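PDB 3WND: protein translation elongation factor 1A from Methanosarcina mazei, which binds cysteinyl-tRNA(Cys) in its GTP-bound form and probably serves as a translation elongation factor related to SelB and EF-Tu. Local coordinates for residues E286-K291 against G331-L336; Q309-R314 against K342-S347; N23-G28 against T79-S84; I227-R232 against R269-S274. All blocks are in the same frame, centred on the assembly; numbering follows the deposited sequence.

Contact 1 (E286-K291 against G331-L336); sequences ECTVSK and GSTCVL
Cys287 carries its SG anti to the carbonyl carbon (chi1 -67°), whereas the thiol of Cys334, its partner across the strands, stands between backbone N and carbonyl carbon (chi1 65°). With these rotations the sulfurs stay 5.1 Å apart (Cys287 SG to Cys334 SG), without a disulfide: Cys334 SG lies against Cys287 CB at 4.1 Å, while Cys287 SG instead meets Leu336 CD1, two residues on from Cys334, at 3.9 Å. Val289 CG2 touches Cys334 SG from the other end, giving a buried apolar row that Leu354 and Ile318 extend. On the reverse face, Thr288 and Thr333 lie side by side with OG1 of Thr288 against CG2 of Thr333, and CD of Glu286 passes CG2 of Val335 at 3.9 Å, its OE2 forming a salt bridge with Lys370. The backbones are joined at the hydrogen-bonded pair Cys287 and Cys334, in both directions (Cys287 N to Cys334 O 2.8 Å), and by Val289 N to Ser332 O, also 2.8 Å. Beyond it the ladder frays: Gly331 N makes only weak bonds to the carbonyls of Val289 and Ser290. Strands 282-289 and 333-340, twisted to 134° here, form an antiparallel pair in a curled sheet, consistent with the beta barrel of the third domain in SelB-like factors.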
loop_
_atom_site.group_PDB
_atom_site.type_symbol
_atom_site.label_atom_id
_atom_site.label_comp_id
_atom_site.label_asym_id
_atom_site.label_seq_id
_atom_site.Cartn_x
_atom_site.Cartn_y
_atom_site.Cartn_z
ATOM N N GLU A 286 2.548 -7.460 19.418
ATOM C CA GLU A 286 2.401 -8.912 19.369
ATOM C C GLU A 286 2.766 -9.226 17.892
ATOM O O GLU A 286 2.082 -8.784 16.974
ATOM C CB GLU A 286 0.954 -9.341 19.626
ATOM C CG GLU A 286 0.423 -9.030 21.035
ATOM C CD GLU A 286 0.168 -10.292 21.850
ATOM O OE1 GLU A 286 0.616 -11.388 21.417
ATOM O OE2 GLU A 286 -0.504 -10.201 22.908
ATOM N N CYS A 287 3.848 -9.957 17.699
ATOM C CA CYS A 287 4.480 -10.112 16.373
ATOM C C CYS A 287 4.526 -11.567 15.990
ATOM O O CYS A 287 4.630 -12.494 16.854
ATOM C CB CYS A 287 5.939 -9.625 16.431
ATOM S SG CYS A 287 6.084 -7.846 16.718
ATOM N N THR A 288 4.512 -11.761 14.678
ATOM C CA THR A 288 4.663 -13.045 14.085
ATOM C C THR A 288 5.866 -12.830 13.169
ATOM O O THR A 288 5.819 -11.975 12.247
ATOM C CB THR A 288 3.430 -13.417 13.246
ATOM O OG1 THR A 288 2.324 -13.657 14.107
ATOM C CG2 THR A 288 3.707 -14.697 12.586
ATOM N N VAL A 289 6.939 -13.570 13.446
ATOM C CA VAL A 289 8.212 -13.460 12.700
ATOM C C VAL A 289 8.290 -14.384 11.490
ATOM O O VAL A 289 7.918 -15.539 11.537
ATOM C CB VAL A 289 9.387 -13.805 13.679
ATOM C CG1 VAL A 289 10.770 -13.635 13.003
ATOM C CG2 VAL A 289 9.295 -12.984 15.014
ATOM N N SER A 290 8.669 -13.774 10.362
ATOM C CA SER A 290 8.832 -14.518 9.102
ATOM C C SER A 290 9.752 -15.740 9.336
ATOM O O SER A 290 10.776 -15.663 10.063
ATOM C CB SER A 290 9.585 -13.639 8.173
ATOM O OG SER A 290 9.784 -14.264 6.891
ATOM N N LYS A 291 9.466 -16.806 8.582
ATOM C CA LYS A 291 10.421 -17.918 8.585
ATOM C C LYS A 291 11.700 -17.520 7.828
ATOM O O LYS A 291 12.731 -18.205 7.929
ATOM C CB LYS A 291 9.807 -19.095 7.832
ATOM C CG LYS A 291 8.737 -19.749 8.649
ATOM C CD LYS A 291 8.074 -20.843 7.858
ATOM C CE LYS A 291 6.795 -21.151 8.596
ATOM N NZ LYS A 291 6.153 -22.266 7.873
ATOM N N GLY A 331 10.030 -17.517 12.399
ATOM C CA GLY A 331 8.888 -18.414 12.369
ATOM C C GLY A 331 8.259 -18.618 13.736
ATOM O O GLY A 331 7.686 -19.641 13.998
ATOM N N SER A 332 8.466 -17.686 14.637
ATOM C CA SER A 332 7.890 -17.748 15.969
ATOM C C SER A 332 6.994 -16.560 16.221
ATOM O O SER A 332 6.999 -15.615 15.411
ATOM C CB SER A 332 9.012 -17.794 16.991
ATOM O OG SER A 332 9.549 -16.500 17.250
ATOM N N THR A 333 6.281 -16.574 17.359
ATOM C CA THR A 333 5.464 -15.483 17.786
ATOM C C THR A 333 6.032 -14.955 19.122
ATOM O O THR A 333 6.574 -15.700 19.924
ATOM C CB THR A 333 3.962 -15.859 17.919
ATOM O OG1 THR A 333 3.869 -16.849 18.915
ATOM C CG2 THR A 333 3.362 -16.432 16.649
ATOM N N CYS A 334 5.997 -13.656 19.292
ATOM C CA CYS A 334 6.591 -13.017 20.448
ATOM C C CYS A 334 5.929 -11.660 20.655
ATOM O O CYS A 334 5.188 -11.187 19.797
ATOM C CB CYS A 334 8.093 -12.848 20.240
ATOM S SG CYS A 334 8.506 -11.722 18.893
ATOM N N VAL A 335 6.219 -11.067 21.805
ATOM C CA VAL A 335 5.980 -9.671 22.029
ATOM C C VAL A 335 7.270 -8.934 21.941
ATOM O O VAL A 335 8.312 -9.310 22.574
ATOM C CB VAL A 335 5.221 -9.396 23.368
ATOM C CG1 VAL A 335 5.136 -7.888 23.620
ATOM C CG2 VAL A 335 3.828 -10.071 23.295
ATOM N N LEU A 336 7.239 -7.848 21.168
ATOM C CA LEU A 336 8.378 -6.992 21.101
ATOM C C LEU A 336 8.088 -5.615 21.735
ATOM O O LEU A 336 7.118 -4.947 21.382
ATOM C CB LEU A 336 8.881 -6.790 19.682
ATOM C CG LEU A 336 9.400 -8.055 18.949
ATOM C CD1 LEU A 336 9.898 -7.674 17.521
ATOM C CD2 LEU A 336 10.519 -8.747 19.729
#

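Contact 2 (Q309-R314 against K342-S347); sequences QSEPVR and KKLAYS
Gln309 presents its carboxamide to the backbone of Ala345 and is gripped at both ends. Its CG lies anti to the carbonyl carbon (chi1 -64°) and the chain runs on extended, which carries the amide across to strand 343-346. Ala345 N donates to Gln309 OE1 at 2.9 Å, in the carbonyl plane on a lone pair, and Gln309 NE2 returns a bond to Ala345 O at 2.8 Å, close to the plane of its own amide. NE2 has a further, weak bond to Val306 O. Leu344 slides past in the opposite direction, with CD2 3.6 Å from Gln309 OE1. Two residues on, Glu311 bends at chi2 (-56°); its CG rests on Leu344 CD2 at 3.8 Å, and OE2 takes Lys342 NZ in a salt bridge of 2.7 Å, the ammonium lying above the carboxylate plane. Replacing Gln309 with a leucine would probably leave the N-H and C=O of Ala345 without these mates in a buried place. Strand 343-346 pairs with 278-280, outside the sheet of strand 309-320, so the directional amide clasp joins the two strands in place of a backbone ladder, and the salt bridge ties in the corner at Lys342.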
loop_
_atom_site.group_PDB
_atom_site.type_symbol
_atom_site.label_atom_id
_atom_site.label_comp_id
_atom_site.label_asym_id
_atom_site.label_seq_id
_atom_site.Cartn_x
_atom_site.Cartn_y
_atom_site.Cartn_z
ATOM N N GLN A 309 3.936 5.525 7.445
ATOM C CA GLN A 309 5.139 5.983 8.227
ATOM C C GLN A 309 6.212 4.870 8.200
ATOM O O GLN A 309 5.912 3.660 8.106
ATOM C CB GLN A 309 4.713 6.311 9.641
ATOM C CG GLN A 309 3.762 7.465 9.722
ATOM C CD GLN A 309 2.918 7.428 11.032
ATOM O OE1 GLN A 309 2.914 8.394 11.820
ATOM N NE2 GLN A 309 2.161 6.340 11.233
ATOM N N SER A 310 7.487 5.279 8.303
ATOM C CA SER A 310 8.556 4.305 8.322
ATOM C C SER A 310 9.730 4.878 9.061
ATOM O O SER A 310 10.324 5.866 8.570
ATOM C CB SER A 310 9.003 3.947 6.896
ATOM O OG SER A 310 9.311 5.115 6.120
ATOM N N GLU A 311 10.132 4.255 10.181
ATOM C CA GLU A 311 11.232 4.831 10.989
ATOM C C GLU A 311 12.051 3.716 11.603
ATOM O O GLU A 311 11.486 2.614 11.900
ATOM C CB GLU A 311 10.574 5.634 12.082
ATOM C CG GLU A 311 9.740 6.854 11.563
ATOM C CD GLU A 311 10.488 7.890 10.669
ATOM O OE1 GLU A 311 11.737 7.935 10.655
ATOM O OE2 GLU A 311 9.841 8.735 9.943
ATOM N N PRO A 312 13.355 3.961 11.879
ATOM C CA PRO A 312 14.187 3.032 12.671
ATOM C C PRO A 312 13.700 2.851 14.133
ATOM O O PRO A 312 13.248 3.811 14.792
ATOM C CB PRO A 312 15.607 3.684 12.644
ATOM C CG PRO A 312 15.427 5.082 12.296
ATOM C CD PRO A 312 14.053 5.240 11.630
ATOM N N VAL A 313 13.784 1.617 14.626
ATOM C CA VAL A 313 13.436 1.309 16.016
ATOM C C VAL A 313 14.486 0.393 16.634
ATOM O O VAL A 313 15.267 -0.282 15.908
ATOM C CB VAL A 313 12.014 0.707 16.203
ATOM C CG1 VAL A 313 10.973 1.705 15.769
ATOM C CG2 VAL A 313 11.874 -0.571 15.399
ATOM N N ARG A 314 14.527 0.367 17.969
ATOM C CA ARG A 314 15.393 -0.569 18.701
ATOM C C ARG A 314 14.581 -1.571 19.466
ATOM O O ARG A 314 13.526 -1.211 20.007
ATOM C CB ARG A 314 16.368 0.195 19.631
ATOM C CG ARG A 314 17.282 -0.728 20.385
ATOM C CD ARG A 314 18.287 0.093 21.190
ATOM N NE ARG A 314 19.473 0.357 20.359
ATOM C CZ ARG A 314 19.596 1.338 19.448
ATOM N NH1 ARG A 314 18.615 2.239 19.241
ATOM N NH2 ARG A 314 20.729 1.436 18.751
ATOM N N LYS A 342 10.958 9.271 16.727
ATOM C CA LYS A 342 9.952 10.128 16.187
ATOM C C LYS A 342 8.582 9.675 16.710
ATOM O O LYS A 342 8.382 8.500 16.953
ATOM C CB LYS A 342 9.983 9.905 14.688
ATOM C CG LYS A 342 9.284 10.929 13.839
ATOM C CD LYS A 342 9.960 11.057 12.484
ATOM C CE LYS A 342 8.947 11.493 11.420
ATOM N NZ LYS A 342 9.585 11.384 10.075
ATOM N N LYS A 343 7.664 10.619 16.866
ATOM C CA LYS A 343 6.294 10.344 17.216
ATOM C C LYS A 343 5.559 9.851 15.974
ATOM O O LYS A 343 5.529 10.531 14.935
ATOM C CB LYS A 343 5.602 11.661 17.758
ATOM C CG LYS A 343 5.785 11.933 19.239
ATOM C CD LYS A 343 5.085 13.206 19.751
ATOM C CE LYS A 343 5.492 14.501 19.047
ATOM N NZ LYS A 343 4.983 15.671 19.842
ATOM N N LEU A 344 4.917 8.678 16.091
ATOM C CA LEU A 344 4.076 8.125 15.018
ATOM C C LEU A 344 2.646 8.033 15.484
ATOM O O LEU A 344 2.362 7.731 16.672
ATOM C CB LEU A 344 4.641 6.777 14.533
ATOM C CG LEU A 344 6.075 6.720 13.987
ATOM C CD1 LEU A 344 6.329 5.318 13.426
ATOM C CD2 LEU A 344 6.300 7.729 12.893
ATOM N N ALA A 345 1.726 8.133 14.500
ATOM C CA ALA A 345 0.252 8.009 14.721
ATOM C C ALA A 345 -0.300 6.711 14.207
ATOM O O ALA A 345 0.077 6.287 13.122
ATOM C CB ALA A 345 -0.542 9.130 13.980
ATOM N N TYR A 346 -1.165 6.112 14.997
ATOM C CA TYR A 346 -1.772 4.850 14.537
ATOM C C TYR A 346 -2.985 4.528 15.415
ATOM O O TYR A 346 -3.173 5.139 16.511
ATOM C CB TYR A 346 -0.715 3.677 14.627
ATOM C CG TYR A 346 -0.121 3.477 15.968
ATOM C CD1 TYR A 346 -0.641 2.522 16.862
ATOM C CD2 TYR A 346 0.952 4.281 16.383
ATOM C CE1 TYR A 346 -0.088 2.357 18.185
ATOM C CE2 TYR A 346 1.487 4.165 17.666
ATOM C CZ TYR A 346 0.987 3.194 18.547
ATOM O OH TYR A 346 1.524 3.090 19.796
ATOM N N SER A 347 -3.813 3.639 14.928
ATOM C CA SER A 347 -4.892 3.043 15.709
ATOM C C SER A 347 -4.547 1.524 15.803
ATOM O O SER A 347 -3.708 1.010 15.029
ATOM C CB SER A 347 -6.278 3.321 15.021
ATOM O OG SER A 347 -6.574 4.693 15.288
#

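Contact 3 (N23-G28 against T79-S84); sequences NVAIIG and TALNIS
Ala25 is the apolar centre of the contact: its CB meets Leu81 CD2 at 3.8 Å and the CB of Ala80 at 4.2 Å, and Ile27 adds a looser touch of CD1 on the same Leu81 methyl. The small Ala25 and Ala80 let helix 74-83 run close over strand 21-28, their local axes 7.4 Å apart. Polar contacts are mostly indirect. Ser84, with OG anti to its carbonyl carbon (chi1 -61°), turns its hydroxyl back to donate to Ala80 O at 2.7 Å, while the same OG packs on Ala25 CB at 3.6 Å without bonding to the strand. With alanine here instead of Ser84, the Ala80 carbonyl would probably lose that donor, and the packing beside Ala25 would be thinner. One water bridges the two segments, accepting from Asn23 ND2 (2.8 Å) and donating to Ile83 O; ND2 also bonds to Gly252 O. The helix connects strand 61-66 to strand 86-91, a beta-alpha-beta crossover passing over strand 21-28 between them. Leu107 of helix 98-109 touches Leu81 and Ile27, and strand 21-28 leads into the P-loop, whose residues Ser32 to Ser36 bind GDP in another structure of this protein.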
loop_
_atom_site.group_PDB
_atom_site.type_symbol
_atom_site.label_atom_id
_atom_site.label_comp_id
_atom_site.label_asym_id
_atom_site.label_seq_id
_atom_site.Cartn_x
_atom_site.Cartn_y
_atom_site.Cartn_z
ATOM N N ASN A 23 -7.890 1.401 -6.283
ATOM C CA ASN A 23 -6.512 1.888 -6.128
ATOM C C ASN A 23 -5.640 0.658 -6.184
ATOM O O ASN A 23 -5.800 -0.305 -5.391
ATOM C CB ASN A 23 -6.376 2.592 -4.794
ATOM C CG ASN A 23 -7.246 3.813 -4.724
ATOM O OD1 ASN A 23 -7.294 4.611 -5.688
ATOM N ND2 ASN A 23 -8.036 3.919 -3.660
ATOM N N VAL A 24 -4.748 0.664 -7.180
ATOM C CA VAL A 24 -3.978 -0.551 -7.560
ATOM C C VAL A 24 -2.487 -0.254 -7.443
ATOM O O VAL A 24 -1.999 0.799 -7.871
ATOM C CB VAL A 24 -4.383 -0.957 -9.032
ATOM C CG1 VAL A 24 -3.593 -2.210 -9.446
ATOM C CG2 VAL A 24 -5.902 -1.169 -9.171
ATOM N N ALA A 25 -1.771 -1.110 -6.751
ATOM C CA ALA A 25 -0.307 -1.050 -6.678
ATOM C C ALA A 25 0.312 -1.935 -7.698
ATOM O O ALA A 25 -0.041 -3.099 -7.826
ATOM C CB ALA A 25 0.131 -1.546 -5.318
ATOM N N ILE A 26 1.203 -1.371 -8.494
ATOM C CA ILE A 26 1.943 -2.208 -9.505
ATOM C C ILE A 26 3.355 -2.331 -8.955
ATOM O O ILE A 26 4.076 -1.314 -8.756
ATOM C CB ILE A 26 1.987 -1.582 -10.957
ATOM C CG1 ILE A 26 0.593 -1.136 -11.485
ATOM C CG2 ILE A 26 2.737 -2.541 -11.896
ATOM C CD1 ILE A 26 -0.482 -2.180 -11.583
ATOM N N ILE A 27 3.734 -3.582 -8.663
ATOM C CA ILE A 27 4.961 -3.835 -7.970
ATOM C C ILE A 27 5.738 -4.975 -8.622
ATOM O O ILE A 27 5.194 -5.796 -9.431
ATOM C CB ILE A 27 4.696 -4.171 -6.457
ATOM C CG1 ILE A 27 3.946 -5.514 -6.316
ATOM C CG2 ILE A 27 3.952 -2.984 -5.725
ATOM C CD1 ILE A 27 3.985 -6.065 -4.860
ATOM N N GLY A 28 6.966 -5.105 -8.211
ATOM C CA GLY A 28 7.786 -6.268 -8.503
ATOM C C GLY A 28 9.236 -5.958 -8.704
ATOM O O GLY A 28 9.685 -4.801 -8.459
ATOM N N THR A 79 4.493 2.010 0.945
ATOM C CA THR A 79 3.524 3.120 0.686
ATOM C C THR A 79 2.548 2.730 -0.410
ATOM O O THR A 79 1.344 2.931 -0.219
ATOM C CB THR A 79 4.298 4.413 0.302
ATOM O OG1 THR A 79 5.196 4.798 1.360
ATOM C CG2 THR A 79 3.325 5.557 -0.022
ATOM N N ALA A 80 3.041 2.195 -1.556
ATOM C CA ALA A 80 2.142 1.823 -2.626
ATOM C C ALA A 80 1.126 0.810 -2.125
ATOM O O ALA A 80 -0.043 0.915 -2.427
ATOM C CB ALA A 80 2.951 1.171 -3.734
ATOM N N LEU A 81 1.625 -0.150 -1.348
ATOM C CA LEU A 81 0.708 -1.163 -0.830
ATOM C C LEU A 81 -0.331 -0.622 0.151
ATOM O O LEU A 81 -1.471 -1.024 0.095
ATOM C CB LEU A 81 1.416 -2.378 -0.234
ATOM C CG LEU A 81 2.163 -3.232 -1.315
ATOM C CD1 LEU A 81 2.983 -4.351 -0.746
ATOM C CD2 LEU A 81 1.191 -3.792 -2.442
ATOM N N ASN A 82 0.089 0.191 1.113
ATOM C CA ASN A 82 -0.851 0.658 2.118
ATOM C C ASN A 82 -1.770 1.774 1.664
ATOM O O ASN A 82 -2.622 2.181 2.455
ATOM C CB ASN A 82 -0.046 1.096 3.412
ATOM C CG ASN A 82 0.305 -0.150 4.356
ATOM O OD1 ASN A 82 -0.290 -1.246 4.195
ATOM N ND2 ASN A 82 1.200 0.050 5.383
ATOM N N ILE A 83 -1.631 2.248 0.413
ATOM C CA ILE A 83 -2.671 3.141 -0.180
ATOM C C ILE A 83 -3.532 2.452 -1.193
ATOM O O ILE A 83 -4.463 3.031 -1.693
ATOM C CB ILE A 83 -2.022 4.452 -0.774
ATOM C CG1 ILE A 83 -1.295 4.191 -2.046
ATOM C CG2 ILE A 83 -1.259 5.218 0.309
ATOM C CD1 ILE A 83 -0.603 5.504 -2.558
ATOM N N SER A 84 -3.191 1.190 -1.487
ATOM C CA SER A 84 -3.904 0.464 -2.504
ATOM C C SER A 84 -4.762 -0.645 -1.947
ATOM O O SER A 84 -4.547 -1.133 -0.807
ATOM C CB SER A 84 -2.892 -0.100 -3.518
ATOM O OG SER A 84 -2.174 0.960 -4.125
HETATM O O HOH W 1 -7.443 2.348 -1.418
#

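Contact 4 (I227-R232 against R269-S274); sequences IFPLDR and RGFIIS
Pro229 sits squarely on the ring of Phe271 in a closely packed part of this contact: its CD is 3.6 Å from the ring centroid and 13° off the normal, a CH-pi contact over one face. The cis peptide bond before Pro229 folds the chain back just where strand 224-228 ends, and Phe228 O lies on the same side of the ring as Pro229 CD, near its base, 3.4 Å from Phe271 CB. Phe271 CG stands anti to its carbonyl carbon (chi1 -83°), which, with chi2, sets one ring face against Pro229 CD. Buried Ile227 brings CG1 to the ring edge, 4.1 Å from Phe271 CD2. Alongside, Phe228 and Ile272 form a hydrogen-bonded antiparallel pair, each bond 2.8 Å (Phe228 N to Ile272 O, Ile272 N to Phe228 O). The Phe228 ring meets Ser274 O edge-on, with CE1 3.3 Å away; Ala345 of strand 343-346 packs against the Phe228 side chain. The outer side is sparser: exposed Leu230 touches Phe271 CE2 obliquely from CG at 3.8 Å. Beyond it Asp231 and Arg232 both face Ile227 in a G1 beta bulge closing a hairpin, within the curled antiparallel sheet consistent with the second, barrel domain of SelB-like factors.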
loop_
_atom_site.group_PDB
_atom_site.type_symbol
_atom_site.label_atom_id
_atom_site.label_comp_id
_atom_site.label_asym_id
_atom_site.label_seq_id
_atom_site.Cartn_x
_atom_site.Cartn_y
_atom_site.Cartn_z
ATOM N N ILE A 227 -5.435 16.449 12.819
ATOM C CA ILE A 227 -4.380 15.781 12.098
ATOM C C ILE A 227 -3.381 15.276 13.122
ATOM O O ILE A 227 -3.004 16.079 14.043
ATOM C CB ILE A 227 -3.775 16.680 11.001
ATOM C CG1 ILE A 227 -2.775 15.893 10.085
ATOM C CG2 ILE A 227 -3.189 17.981 11.587
ATOM C CD1 ILE A 227 -2.506 16.680 8.810
ATOM N N PHE A 228 -2.889 14.069 12.889
ATOM C CA PHE A 228 -1.933 13.397 13.791
ATOM C C PHE A 228 -0.741 12.964 12.969
ATOM O O PHE A 228 -0.913 12.662 11.788
ATOM C CB PHE A 228 -2.598 12.130 14.392
ATOM C CG PHE A 228 -3.704 12.462 15.314
ATOM C CD1 PHE A 228 -4.978 12.518 14.852
ATOM C CD2 PHE A 228 -3.436 12.700 16.657
ATOM C CE1 PHE A 228 -6.043 12.883 15.681
ATOM C CE2 PHE A 228 -4.446 13.069 17.504
ATOM C CZ PHE A 228 -5.764 13.134 17.020
ATOM N N PRO A 229 0.451 12.887 13.597
ATOM C CA PRO A 229 0.693 12.952 15.040
ATOM C C PRO A 229 0.818 14.401 15.614
ATOM O O PRO A 229 0.992 14.555 16.826
ATOM C CB PRO A 229 2.063 12.245 15.194
ATOM C CG PRO A 229 2.748 12.595 13.868
ATOM C CD PRO A 229 1.646 12.501 12.844
ATOM N N LEU A 230 0.589 15.436 14.788
ATOM C CA LEU A 230 0.580 16.868 15.315
ATOM C C LEU A 230 -0.423 17.074 16.442
ATOM O O LEU A 230 -0.150 17.775 17.417
ATOM C CB LEU A 230 0.197 17.778 14.177
ATOM C CG LEU A 230 1.346 18.240 13.336
ATOM C CD1 LEU A 230 0.751 19.305 12.405
ATOM C CD2 LEU A 230 2.404 18.810 14.253
ATOM N N ASP A 231 -1.568 16.398 16.365
ATOM C CA ASP A 231 -2.701 16.576 17.267
ATOM C C ASP A 231 -3.181 18.034 17.211
ATOM O O ASP A 231 -3.284 18.754 18.201
ATOM C CB ASP A 231 -2.344 16.115 18.662
ATOM C CG ASP A 231 -3.574 15.871 19.561
ATOM O OD1 ASP A 231 -4.727 16.235 19.194
ATOM O OD2 ASP A 231 -3.379 15.342 20.664
ATOM N N ARG A 232 -3.544 18.431 16.015
ATOM C CA ARG A 232 -3.962 19.788 15.775
ATOM C C ARG A 232 -5.381 19.803 15.184
ATOM O O ARG A 232 -5.700 19.000 14.261
ATOM C CB ARG A 232 -2.910 20.465 14.880
ATOM C CG ARG A 232 -3.178 21.938 14.523
ATOM C CD ARG A 232 -1.952 22.574 13.848
ATOM N NE ARG A 232 -2.199 23.977 13.565
ATOM C CZ ARG A 232 -1.910 24.964 14.406
ATOM N NH1 ARG A 232 -1.355 24.670 15.590
ATOM N NH2 ARG A 232 -2.202 26.258 14.092
ATOM N N ARG A 269 4.183 12.599 4.603
ATOM C CA ARG A 269 3.560 11.333 4.325
ATOM C C ARG A 269 3.443 10.471 5.619
ATOM O O ARG A 269 4.411 10.346 6.372
ATOM C CB ARG A 269 4.383 10.541 3.292
ATOM C CG ARG A 269 3.842 9.116 3.054
ATOM C CD ARG A 269 4.691 8.333 2.073
ATOM N NE ARG A 269 4.632 9.055 0.821
ATOM C CZ ARG A 269 5.393 8.718 -0.222
ATOM N NH1 ARG A 269 6.107 7.581 -0.187
ATOM N NH2 ARG A 269 5.326 9.441 -1.311
ATOM N N GLY A 270 2.277 9.895 5.894
ATOM C CA GLY A 270 2.191 9.125 7.111
ATOM C C GLY A 270 1.268 9.776 8.151
ATOM O O GLY A 270 0.792 9.102 9.074
ATOM N N PHE A 271 1.030 11.067 7.994
ATOM C CA PHE A 271 0.108 11.749 8.889
ATOM C C PHE A 271 -1.285 11.268 8.601
ATOM O O PHE A 271 -1.587 10.793 7.470
ATOM C CB PHE A 271 0.221 13.292 8.630
ATOM C CG PHE A 271 1.392 13.936 9.379
ATOM C CD1 PHE A 271 2.610 13.266 9.537
ATOM C CD2 PHE A 271 1.260 15.224 9.895
ATOM C CE1 PHE A 271 3.694 13.902 10.220
ATOM C CE2 PHE A 271 2.330 15.822 10.558
ATOM C CZ PHE A 271 3.517 15.203 10.743
ATOM N N ILE A 272 -2.162 11.391 9.565
ATOM C CA ILE A 272 -3.513 10.874 9.466
ATOM C C ILE A 272 -4.495 11.979 9.850
ATOM O O ILE A 272 -4.293 12.711 10.858
ATOM C CB ILE A 272 -3.719 9.720 10.511
ATOM C CG1 ILE A 272 -2.762 8.528 10.156
ATOM C CG2 ILE A 272 -5.165 9.209 10.435
ATOM C CD1 ILE A 272 -2.731 7.462 11.268
ATOM N N ILE A 273 -5.557 12.089 9.072
ATOM C CA ILE A 273 -6.610 12.970 9.446
ATOM C C ILE A 273 -7.703 12.079 10.054
ATOM O O ILE A 273 -8.240 11.117 9.388
ATOM C CB ILE A 273 -7.235 13.737 8.221
ATOM C CG1 ILE A 273 -6.137 14.705 7.650
ATOM C CG2 ILE A 273 -8.525 14.464 8.634
ATOM C CD1 ILE A 273 -6.454 15.242 6.266
ATOM N N SER A 274 -8.106 12.395 11.277
ATOM C CA SER A 274 -9.102 11.658 11.989
ATOM C C SER A 274 -9.374 12.387 13.261
ATOM O O SER A 274 -8.602 13.293 13.664
ATOM C CB SER A 274 -8.752 10.188 12.257
ATOM O OG SER A 274 -8.018 10.053 13.381
#

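In the fold
Along the chain contact 3 comes first, in the GTPase-like domain with its mixed sheet, then contact 4 in the following antiparallel sheet, and last contacts 1 and 2, whose segments alternate. Contacts 1 and 2 reach one curled sheet, where strands 333-340 and 309-320 are neighbours, although their centres are about 19 Å apart. The centres of contacts 2 and 4 are about 12 Å apart, and the two touch: Ala345 CB packs on Phe228 CB at 3.7 Å, knitting the two barrel-like parts together. Contact 3 reaches contact 4 through Thr79 and Arg269, with centres about 21 Å apart. Contact 2 therefore lies at a junction between domains, whereas contact 1 is remote from contacts 3 and 4.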